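Local structure of antigen MTB48, Mycobacterial protein (Mycobacterium smegmatis, 4WJ1) at residues M156-F159 against R160-R164; H224-L227 against V228-P232; Y269-G272 against S273-Q276. The protein is exported through the ESX-1 type VII secretion system and is probably involved in DNA conjugation, at least in recipient cells, this chain being its PE-PPE part. All blocks are in the same frame, centred on the assembly; numbering follows the deposited sequence.

Interaction 1 of 3, residues M156-F159 against R160-R164; sequences MKYF and RDQWR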
HETATM    1  N   MSE A 156     -13.268 -10.634   5.227  1.00 29.91           N
HETATM    2  CA  MSE A 156     -11.825 -10.773   5.241  1.00 32.28           C
HETATM    3  C   MSE A 156     -11.311 -11.402   3.959  1.00 34.84           C
HETATM    4  O   MSE A 156     -10.294 -10.969   3.417  1.00 40.32           O
HETATM    5  CB  MSE A 156     -11.381 -11.583   6.460  1.00 26.68           C
HETATM    6  CG  MSE A 156     -11.424 -10.761   7.744  1.00 32.01           C
HETATM    7 SE   MSE A 156     -10.390  -9.094   7.613  0.75 36.60          SE
HETATM    8  CE  MSE A 156      -8.768  -9.785   6.838  1.00 27.17           C
ATOM      9  N   LYS A 157     -12.025 -12.392   3.442  1.00 34.41           N
ATOM     10  CA  LYS A 157     -11.593 -13.032   2.204  1.00 36.55           C
ATOM     11  C   LYS A 157     -11.695 -12.067   1.029  1.00 37.14           C
ATOM     12  O   LYS A 157     -10.860 -12.085   0.139  1.00 39.78           O
ATOM     13  CB  LYS A 157     -12.397 -14.301   1.935  1.00 32.99           C
ATOM     14  CG  LYS A 157     -11.930 -15.481   2.786  1.00 31.68           C
ATOM     15  CD  LYS A 157     -12.939 -16.617   2.820  1.00 28.22           C
ATOM     16  CE  LYS A 157     -12.383 -17.803   3.599  1.00 32.64           C
ATOM     17  NZ  LYS A 157     -13.463 -18.748   4.035  1.00 30.68           N
ATOM     18  N   TYR A 158     -12.697 -11.199   1.033  1.00 25.67           N
ATOM     19  CA  TYR A 158     -12.814 -10.247  -0.055  1.00 27.77           C
ATOM     20  C   TYR A 158     -11.694  -9.187   0.039  1.00 31.49           C
ATOM     21  O   TYR A 158     -11.119  -8.768  -0.964  1.00 31.50           O
ATOM     22  CB  TYR A 158     -14.176  -9.585  -0.035  1.00 25.72           C
ATOM     23  CG  TYR A 158     -14.428  -8.791  -1.274  1.00 25.81           C
ATOM     24  CD1 TYR A 158     -14.114  -9.315  -2.516  1.00 25.90           C
ATOM     25  CD2 TYR A 158     -14.984  -7.514  -1.211  1.00 25.93           C
ATOM     26  CE1 TYR A 158     -14.337  -8.589  -3.670  1.00 26.85           C
ATOM     27  CE2 TYR A 158     -15.206  -6.779  -2.357  1.00 33.10           C
ATOM     28  CZ  TYR A 158     -14.887  -7.327  -3.587  1.00 32.46           C
ATOM     29  OH  TYR A 158     -15.116  -6.605  -4.735  1.00 37.55           O
ATOM     30  N   PHE A 159     -11.431  -8.759   1.269  1.00 28.74           N
ATOM     31  CA  PHE A 159     -10.352  -7.863   1.612  1.00 29.04           C
ATOM     32  C   PHE A 159      -9.055  -8.448   1.084  1.00 34.18           C
ATOM     33  O   PHE A 159      -8.282  -7.764   0.414  1.00 38.07           O
ATOM     34  CB  PHE A 159     -10.336  -7.670   3.139  1.00 34.01           C
ATOM     35  CG  PHE A 159      -9.073  -7.020   3.703  1.00 37.64           C
ATOM     36  CD1 PHE A 159      -7.974  -7.789   4.056  1.00 31.84           C
ATOM     37  CD2 PHE A 159      -9.034  -5.654   3.965  1.00 35.51           C
ATOM     38  CE1 PHE A 159      -6.850  -7.208   4.618  1.00 37.31           C
ATOM     39  CE2 PHE A 159      -7.912  -5.064   4.519  1.00 38.64           C
ATOM     40  CZ  PHE A 159      -6.813  -5.841   4.842  1.00 37.00           C
ATOM     41  N   ARG A 160      -8.847  -9.732   1.355  1.00 30.19           N
ATOM     42  CA  ARG A 160      -7.659 -10.418   0.878  1.00 32.01           C
ATOM     43  C   ARG A 160      -7.591 -10.365  -0.642  1.00 32.81           C
ATOM     44  O   ARG A 160      -6.569 -10.019  -1.210  1.00 29.87           O
ATOM     45  CB  ARG A 160      -7.640 -11.863   1.369  1.00 26.28           C
ATOM     46  CG  ARG A 160      -6.399 -12.648   0.988  1.00 34.92           C
ATOM     47  CD  ARG A 160      -6.561 -13.365  -0.349  1.00 38.35           C
ATOM     48  NE  ARG A 160      -7.858 -14.024  -0.459  1.00 38.23           N
ATOM     49  CZ  ARG A 160      -8.117 -15.231   0.034  1.00 38.79           C
ATOM     50  NH1 ARG A 160      -7.164 -15.896   0.678  1.00 36.28           N
ATOM     51  NH2 ARG A 160      -9.327 -15.769  -0.107  1.00 38.26           N
ATOM     52  N   ASP A 161      -8.684 -10.711  -1.305  1.00 31.43           N
ATOM     53  CA  ASP A 161      -8.718 -10.669  -2.760  1.00 27.31           C
ATOM     54  C   ASP A 161      -8.420  -9.264  -3.284  1.00 31.87           C
ATOM     55  O   ASP A 161      -7.712  -9.101  -4.281  1.00 34.25           O
ATOM     56  CB  ASP A 161     -10.082 -11.129  -3.282  1.00 32.00           C
ATOM     57  CG  ASP A 161     -10.358 -12.602  -3.014  1.00 35.54           C
ATOM     58  OD1 ASP A 161      -9.431 -13.346  -2.650  1.00 41.64           O
ATOM     59  OD2 ASP A 161     -11.519 -13.019  -3.188  1.00 49.08           O
ATOM     60  N   GLN A 162      -8.963  -8.247  -2.621  1.00 25.63           N
ATOM     61  CA  GLN A 162      -8.808  -6.889  -3.113  1.00 29.49           C
ATOM     62  C   GLN A 162      -7.358  -6.413  -3.048  1.00 33.18           C
ATOM     63  O   GLN A 162      -6.877  -5.727  -3.940  1.00 31.91           O
ATOM     64  CB  GLN A 162      -9.685  -5.931  -2.322  1.00 31.44           C
ATOM     65  CG  GLN A 162     -11.160  -6.054  -2.575  1.00 31.43           C
ATOM     66  CD  GLN A 162     -11.912  -4.955  -1.893  1.00 37.34           C
ATOM     67  OE1 GLN A 162     -12.241  -3.963  -2.516  1.00 39.73           O
ATOM     68  NE2 GLN A 162     -12.170  -5.111  -0.591  1.00 52.02           N
ATOM     69  N   TRP A 163      -6.677  -6.775  -1.972  1.00 30.56           N
ATOM     70  CA  TRP A 163      -5.310  -6.370  -1.788  1.00 29.51           C
ATOM     71  C   TRP A 163      -4.434  -7.134  -2.754  1.00 36.70           C
ATOM     72  O   TRP A 163      -3.582  -6.543  -3.428  1.00 37.39           O
ATOM     73  CB  TRP A 163      -4.871  -6.572  -0.345  1.00 26.01           C
ATOM     74  CG  TRP A 163      -5.261  -5.391   0.466  1.00 25.92           C
ATOM     75  CD1 TRP A 163      -6.326  -5.284   1.324  1.00 29.46           C
ATOM     76  CD2 TRP A 163      -4.619  -4.109   0.470  1.00 34.06           C
ATOM     77  NE1 TRP A 163      -6.368  -4.021   1.878  1.00 31.18           N
ATOM     78  CE2 TRP A 163      -5.331  -3.282   1.364  1.00 31.69           C
ATOM     79  CE3 TRP A 163      -3.501  -3.584  -0.189  1.00 30.28           C
ATOM     80  CZ2 TRP A 163      -4.968  -1.967   1.608  1.00 31.81           C
ATOM     81  CZ3 TRP A 163      -3.142  -2.282   0.059  1.00 32.67           C
ATOM     82  CH2 TRP A 163      -3.869  -1.486   0.948  1.00 30.49           C
ATOM     83  N   ARG A 164      -4.663  -8.435  -2.852  1.00 32.71           N
ATOM     84  CA  ARG A 164      -3.897  -9.252  -3.779  1.00 36.02           C
ATOM     85  C   ARG A 164      -3.959  -8.674  -5.185  1.00 39.38           C
ATOM     86  O   ARG A 164      -2.953  -8.604  -5.888  1.00 40.79           O
ATOM     87  CB  ARG A 164      -4.411 -10.682  -3.788  1.00 29.74           C
ATOM     88  CG  ARG A 164      -3.698 -11.596  -4.763  1.00 33.22           C
ATOM     89  CD  ARG A 164      -4.515 -12.857  -4.989  1.00 42.08           C
ATOM     90  NE  ARG A 164      -5.759 -12.535  -5.678  1.00 50.41           N
ATOM     91  CZ  ARG A 164      -6.916 -13.161  -5.486  1.00 49.93           C
ATOM     92  NH1 ARG A 164      -6.993 -14.165  -4.618  1.00 48.70           N
ATOM     93  NH2 ARG A 164      -7.996 -12.776  -6.162  1.00 45.69           N
TER
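Two pairs of side chains one helical turn apart, F159 with W163 and Y158 with Q162, meet near the beginning of helix 154-178 in a local contact along the helix. The amide N of W163 donates to F159 O at 3.0 Å. F159 has CG anti to its backbone nitrogen, which swings the ring forward from CB, enough for W163 to reach over its face. W163 CD1 lies 3.5 Å above the phenyl plane, and W163 NE1 is 3.2 Å from F159 CE2. The planes are inclined at 59°, an oblique aromatic pair. Large aromatics suit this face, which turns inward in the PE-PPE helical bundle: F159 rests on M50 and W163 on F60, both of helix 40-96, while W163 also meets L213 of helix 187-230.

On another side of the helix Q162 lies flat over one face of Y158. Its CG is 4.0 Å from the ring centroid, a CH-pi contact, and the extended chain lays the amide nearly parallel to the ring, 10° apart. The carbonyl end is held by the backbone N of G31.

Charged residues suit the remaining face. R160, whose chain bends at chi2 (-90°) and chi3, gives NE to D161 OD1 at 2.8 Å, from above the carboxylate plane. R164 NH1 makes a salt bridge to the same oxygen at 3.2 Å, so D161 joins two arginines in a salt-bridge network. The R160 guanidinium, anchored also to T218, runs alongside K157, touching its CG through NH2 at 3.9 Å. K157 NZ is hydrogen-bonded to Q152 O and salt-bridged to D225.

Interaction 2 of 3, residues H224-L227 against V228-P232; sequences HDKL and VANHP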
ATOM      1  N   HIS A 224      -8.783 -19.334  10.173  1.00 33.86           N
ATOM      2  CA  HIS A 224     -10.130 -19.196  10.661  1.00 34.47           C
ATOM      3  C   HIS A 224     -11.017 -20.322  10.115  1.00 41.26           C
ATOM      4  O   HIS A 224     -11.838 -20.871  10.844  1.00 40.82           O
ATOM      5  CB  HIS A 224     -10.698 -17.829  10.288  1.00 30.77           C
ATOM      6  CG  HIS A 224     -12.005 -17.538  10.941  1.00 31.37           C
ATOM      7  ND1 HIS A 224     -13.215 -17.906  10.382  1.00 30.14           N
ATOM      8  CD2 HIS A 224     -12.306 -16.952  12.122  1.00 36.46           C
ATOM      9  CE1 HIS A 224     -14.194 -17.536  11.178  1.00 35.05           C
ATOM     10  NE2 HIS A 224     -13.673 -16.955  12.249  1.00 31.96           N
ATOM     11  N   ASP A 225     -10.845 -20.635   8.829  1.00 37.94           N
ATOM     12  CA  ASP A 225     -11.467 -21.793   8.196  1.00 35.96           C
ATOM     13  C   ASP A 225     -11.220 -23.051   9.022  1.00 41.84           C
ATOM     14  O   ASP A 225     -12.148 -23.800   9.341  1.00 41.14           O
ATOM     15  CB  ASP A 225     -10.921 -21.998   6.776  1.00 35.07           C
ATOM     16  CG  ASP A 225     -11.527 -21.030   5.756  1.00 39.77           C
ATOM     17  OD1 ASP A 225     -12.399 -20.212   6.117  1.00 40.54           O
ATOM     18  OD2 ASP A 225     -11.129 -21.097   4.577  1.00 48.65           O
ATOM     19  N   LYS A 226      -9.960 -23.272   9.368  1.00 38.70           N
ATOM     20  CA  LYS A 226      -9.575 -24.440  10.153  1.00 35.00           C
ATOM     21  C   LYS A 226     -10.206 -24.394  11.549  1.00 41.32           C
ATOM     22  O   LYS A 226     -10.551 -25.431  12.117  1.00 46.42           O
ATOM     23  CB  LYS A 226      -8.052 -24.520  10.241  1.00 32.68           C
ATOM     24  CG  LYS A 226      -7.479 -25.822  10.775  1.00 45.83           C
ATOM     25  CD  LYS A 226      -6.027 -25.976  10.310  1.00 59.23           C
ATOM     26  CE  LYS A 226      -5.099 -26.430  11.436  1.00 73.47           C
ATOM     27  NZ  LYS A 226      -3.699 -25.886  11.266  1.00 76.70           N
ATOM     28  N   LEU A 227     -10.366 -23.191  12.094  1.00 35.50           N
ATOM     29  CA  LEU A 227     -10.960 -23.040  13.413  1.00 31.47           C
ATOM     30  C   LEU A 227     -12.424 -23.467  13.348  1.00 38.39           C
ATOM     31  O   LEU A 227     -12.904 -24.243  14.167  1.00 44.04           O
ATOM     32  CB  LEU A 227     -10.843 -21.599  13.901  1.00 30.79           C
ATOM     33  CG  LEU A 227     -11.710 -21.304  15.123  1.00 34.18           C
ATOM     34  CD1 LEU A 227     -11.138 -21.968  16.362  1.00 32.26           C
ATOM     35  CD2 LEU A 227     -11.896 -19.815  15.320  1.00 31.13           C
ATOM     36  N   VAL A 228     -13.128 -22.972  12.343  1.00 34.11           N
ATOM     37  CA  VAL A 228     -14.526 -23.307  12.169  1.00 36.45           C
ATOM     38  C   VAL A 228     -14.705 -24.814  11.942  1.00 33.01           C
ATOM     39  O   VAL A 228     -15.623 -25.427  12.478  1.00 34.79           O
ATOM     40  CB  VAL A 228     -15.123 -22.510  11.012  1.00 35.33           C
ATOM     41  CG1 VAL A 228     -16.501 -23.063  10.627  1.00 34.29           C
ATOM     42  CG2 VAL A 228     -15.206 -21.050  11.406  1.00 28.35           C
ATOM     43  N   ALA A 229     -13.790 -25.401  11.183  1.00 34.06           N
ATOM     44  CA  ALA A 229     -13.806 -26.825  10.870  1.00 31.91           C
ATOM     45  C   ALA A 229     -13.533 -27.721  12.074  1.00 39.00           C
ATOM     46  O   ALA A 229     -14.183 -28.749  12.238  1.00 46.93           O
ATOM     47  CB  ALA A 229     -12.790 -27.123   9.764  1.00 29.61           C
ATOM     48  N   ASN A 230     -12.573 -27.349  12.912  1.00 37.38           N
ATOM     49  CA  ASN A 230     -12.196 -28.224  14.012  1.00 31.64           C
ATOM     50  C   ASN A 230     -12.809 -27.868  15.352  1.00 31.94           C
ATOM     51  O   ASN A 230     -12.730 -28.656  16.286  1.00 36.99           O
ATOM     52  CB  ASN A 230     -10.679 -28.256  14.175  1.00 35.75           C
ATOM     53  CG  ASN A 230      -9.989 -28.790  12.956  1.00 42.28           C
ATOM     54  OD1 ASN A 230     -10.609 -29.470  12.134  1.00 42.21           O
ATOM     55  ND2 ASN A 230      -8.696 -28.478  12.814  1.00 43.80           N
ATOM     56  N   HIS A 231     -13.382 -26.679  15.479  1.00 36.05           N
ATOM     57  CA  HIS A 231     -13.946 -26.298  16.766  1.00 36.72           C
ATOM     58  C   HIS A 231     -15.346 -26.865  16.880  1.00 37.95           C
ATOM     59  O   HIS A 231     -16.035 -27.014  15.879  1.00 40.48           O
ATOM     60  CB  HIS A 231     -13.973 -24.782  16.931  1.00 33.94           C
ATOM     61  CG  HIS A 231     -14.326 -24.336  18.312  1.00 37.17           C
ATOM     62  ND1 HIS A 231     -15.623 -24.284  18.769  1.00 42.47           N
ATOM     63  CD2 HIS A 231     -13.540 -23.957  19.353  1.00 36.19           C
ATOM     64  CE1 HIS A 231     -15.629 -23.867  20.025  1.00 43.70           C
ATOM     65  NE2 HIS A 231     -14.377 -23.660  20.400  1.00 39.17           N
ATOM     66  N   PRO A 232     -15.768 -27.215  18.098  1.00 41.50           N
ATOM     67  CA  PRO A 232     -17.158 -27.638  18.250  1.00 37.67           C
ATOM     68  C   PRO A 232     -18.122 -26.602  17.680  1.00 42.22           C
ATOM     69  O   PRO A 232     -17.896 -25.397  17.805  1.00 41.89           O
ATOM     70  CB  PRO A 232     -17.304 -27.776  19.760  1.00 39.20           C
ATOM     71  CG  PRO A 232     -15.937 -28.203  20.201  1.00 36.22           C
ATOM     72  CD  PRO A 232     -14.994 -27.430  19.332  1.00 45.21           C
TER
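The backbone keeps alpha-helical hydrogen bonds from V228 N to H224 O through to H231 N to L227 O (2.8 Å), after which the chain leaves helical geometry at H231. This is the C-terminal end of the long helix 187-230 of the PPE region, with a proline following the first non-helical residue. Proline suits the place: it has no N-H to continue the helix, and H231 before it is extended, with psi 148°.

L227 and H231 run alongside one another in one direction, so that a methyl of the leucine, CD1, comes 4.0 Å from H231 CB. Both are buried between helices 139-147 and 248-272: each touches I146 and A265, which fits an apolar branched residue and a flat ring whose nitrogens can still find partners. One turn earlier H224 slants across V228. The methyl CG2 approaches the imidazole obliquely, 3.7 Å from H224 CE1, while H224 NE2 is bonded to D37. In beta-branched V228, with CG1 anti to the backbone N (chi1 168°), CG2 lies beside that N, which sets this methyl back along the helix toward H224; its side chain also meets T151.

The outer side is polar. Only CG of the K226 side chain meets the N230 amide, 3.6 Å from N230 ND2, as the two side chains cross. Lysine and asparagine suit this exposed side because their polar ends tolerate water.

The H231 ring is fixed at both nitrogens. NE2 pairs with S262 OG of helix 248-272, P232 CD sits 3.2 Å above the imidazole plane toward its rim, and ND1 donates to P232 O at 2.7 Å, nearly straight at 158° and on a lone pair in the carbonyl plane.

Interaction 3 of 3, residues Y269-G272 against S273-Q276; sequences YANG and SQIQ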
ATOM      1  N   TYR A 269      -5.613 -21.946  16.446  1.00 40.24           N
ATOM      2  CA  TYR A 269      -6.039 -20.718  15.791  1.00 35.19           C
ATOM      3  C   TYR A 269      -5.131 -19.547  16.186  1.00 41.46           C
ATOM      4  O   TYR A 269      -4.733 -18.732  15.357  1.00 43.09           O
ATOM      5  CB  TYR A 269      -7.492 -20.436  16.155  1.00 33.64           C
ATOM      6  CG  TYR A 269      -8.081 -19.191  15.546  1.00 36.96           C
ATOM      7  CD1 TYR A 269      -7.970 -18.927  14.181  1.00 32.24           C
ATOM      8  CD2 TYR A 269      -8.778 -18.288  16.338  1.00 33.15           C
ATOM      9  CE1 TYR A 269      -8.526 -17.791  13.633  1.00 31.71           C
ATOM     10  CE2 TYR A 269      -9.333 -17.157  15.801  1.00 32.92           C
ATOM     11  CZ  TYR A 269      -9.206 -16.908  14.450  1.00 31.93           C
ATOM     12  OH  TYR A 269      -9.780 -15.769  13.940  1.00 31.54           O
ATOM     13  N   ALA A 270      -4.808 -19.474  17.468  1.00 44.77           N
ATOM     14  CA  ALA A 270      -3.934 -18.433  17.975  1.00 43.52           C
ATOM     15  C   ALA A 270      -2.576 -18.524  17.284  1.00 46.02           C
ATOM     16  O   ALA A 270      -2.098 -17.537  16.733  1.00 49.53           O
ATOM     17  CB  ALA A 270      -3.787 -18.551  19.477  1.00 37.35           C
ATOM     18  N   ASN A 271      -1.978 -19.713  17.290  1.00 42.71           N
ATOM     19  CA  ASN A 271      -0.703 -19.932  16.610  1.00 45.87           C
ATOM     20  C   ASN A 271      -0.766 -19.688  15.112  1.00 49.56           C
ATOM     21  O   ASN A 271       0.015 -18.911  14.568  1.00 57.67           O
ATOM     22  CB  ASN A 271      -0.202 -21.349  16.857  1.00 49.22           C
ATOM     23  CG  ASN A 271       0.108 -21.603  18.312  1.00 64.61           C
ATOM     24  OD1 ASN A 271       0.278 -20.663  19.092  1.00 68.74           O
ATOM     25  ND2 ASN A 271       0.183 -22.876  18.692  1.00 72.32           N
ATOM     26  N   GLY A 272      -1.711 -20.344  14.452  1.00 47.59           N
ATOM     27  CA  GLY A 272      -1.759 -20.366  13.002  1.00 40.63           C
ATOM     28  C   GLY A 272      -2.099 -19.047  12.358  1.00 45.14           C
ATOM     29  O   GLY A 272      -1.806 -18.836  11.182  1.00 53.16           O
ATOM     30  N   SER A 273      -2.716 -18.149  13.118  1.00 45.05           N
ATOM     31  CA  SER A 273      -3.139 -16.879  12.545  1.00 43.94           C
ATOM     32  C   SER A 273      -2.155 -15.760  12.845  1.00 48.32           C
ATOM     33  O   SER A 273      -2.454 -14.603  12.578  1.00 48.33           O
ATOM     34  CB  SER A 273      -4.527 -16.487  13.056  1.00 41.57           C
ATOM     35  OG  SER A 273      -4.481 -16.147  14.433  1.00 46.90           O
ATOM     36  N   GLN A 274      -1.000 -16.093  13.417  1.00 51.50           N
ATOM     37  CA  GLN A 274       0.033 -15.088  13.664  1.00 50.37           C
ATOM     38  C   GLN A 274       0.498 -14.481  12.354  1.00 54.83           C
ATOM     39  O   GLN A 274       0.840 -15.199  11.418  1.00 60.65           O
ATOM     40  CB  GLN A 274       1.233 -15.687  14.393  1.00 47.99           C
ATOM     41  CG  GLN A 274       1.066 -15.811  15.890  1.00 52.69           C
ATOM     42  CD  GLN A 274       2.255 -16.493  16.530  1.00 66.92           C
ATOM     43  OE1 GLN A 274       2.178 -17.663  16.909  1.00 73.08           O
ATOM     44  NE2 GLN A 274       3.370 -15.766  16.653  1.00 70.30           N
ATOM     45  N   ILE A 275       0.508 -13.156  12.291  1.00 53.93           N
ATOM     46  CA  ILE A 275       0.915 -12.449  11.085  1.00 49.56           C
ATOM     47  C   ILE A 275       1.987 -11.423  11.404  1.00 47.52           C
ATOM     48  O   ILE A 275       2.169 -11.040  12.562  1.00 51.04           O
ATOM     49  CB  ILE A 275      -0.264 -11.738  10.442  1.00 44.20           C
ATOM     50  CG1 ILE A 275      -0.845 -10.735  11.438  1.00 43.59           C
ATOM     51  CG2 ILE A 275      -1.311 -12.737  10.020  1.00 39.82           C
ATOM     52  CD1 ILE A 275      -1.943  -9.907  10.864  1.00 43.99           C
ATOM     53  N   GLN A 276       2.700 -10.969  10.381  1.00 48.26           N
ATOM     54  CA  GLN A 276       3.742  -9.981  10.610  1.00 53.01           C
ATOM     55  C   GLN A 276       3.337  -8.612  10.076  1.00 47.84           C
ATOM     56  O   GLN A 276       2.579  -8.502   9.105  1.00 51.69           O
ATOM     57  CB  GLN A 276       5.068 -10.426   9.993  1.00 66.52           C
ATOM     58  CG  GLN A 276       4.957 -11.386   8.819  1.00 77.84           C
ATOM     59  CD  GLN A 276       6.319 -11.926   8.386  1.00 92.69           C
ATOM     60  OE1 GLN A 276       6.985 -12.643   9.141  1.00 98.72           O
ATOM     61  NE2 GLN A 276       6.743 -11.574   7.168  1.00 89.06           N
TER
HETATM   62  O   HOH W   1      -2.733 -14.924  16.518  1.00 51.13           O
HETATM   63  O   HOH W   2       1.478 -17.995  11.285  1.00 59.63           O
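S273 folds back on Y269 at the C-terminal end of helix 248-272, one of the helices of the PE-PPE bundle, its hydroxyl lying over one face of the tyrosine ring while its CB comes 4.2 Å from Y269 CE1. The serine is the first residue to depart from helical geometry, and its side chain adds a second bond to the closing turn. With chi1 at 69°, OG stands between the backbone N and the carbonyl carbon, and from there it donates to Y269 O at 2.8 Å. The amide N of S273 donates to the same oxygen at 3.1 Å, and the two donors reach it from opposite faces of the carbonyl plane. A small hydroxyl residue fits because it is short enough to turn back onto its own helix. Water 1 continues the chain of bonds, donating to A270 O at 2.7 Å and to S273 OG at 3.0 Å.

N271 and Q274 extend in a common direction, but their amides are turned 61° apart and the two oxygens, N271 OD1 and Q274 OE1, are 4.2 Å from each other. Both residues are exposed, which suits polar amides. The link between them is made by the backbone instead: Q274 N donates to N271 O at 3.2 Å, closing a type I beta turn, N271 to Q274, that ends the helix before the chain becomes extended. Water 2 donates to Q274 O and, weakly, to G272 O.

Y269 reaches inward from this turn, packing on F220 and L227 of helix 187-230 and giving its OH a partner in T42. S273 rests on T41 and V45 of helix 40-96, and beyond it the loop follows the same helices, with I275 on L49 and E216.

How the interactions relate
All three contacts lie in the PPE part of the protein and are joined through helix 187-230. Interactions 1 and 2, with centres 20 Å apart, are tied by a salt bridge from K157 NZ to D225 OD1 at 2.8 Å, which links consecutive helices. Interactions 2 and 3 are 14 Å apart between centres and pack directly: L227 CD2 lies 3.6 Å from Y269 CD2, and H224 CD2 lies 3.3 Å from Y269 OH. Interactions 1 and 3 do not touch, their nearest atoms being about 8 Å apart, but both lean on helix 40-96, where L49 meets M156, a selenomethionine here, as well as I275. Together they connect helices 154-178, 187-230 and 248-272.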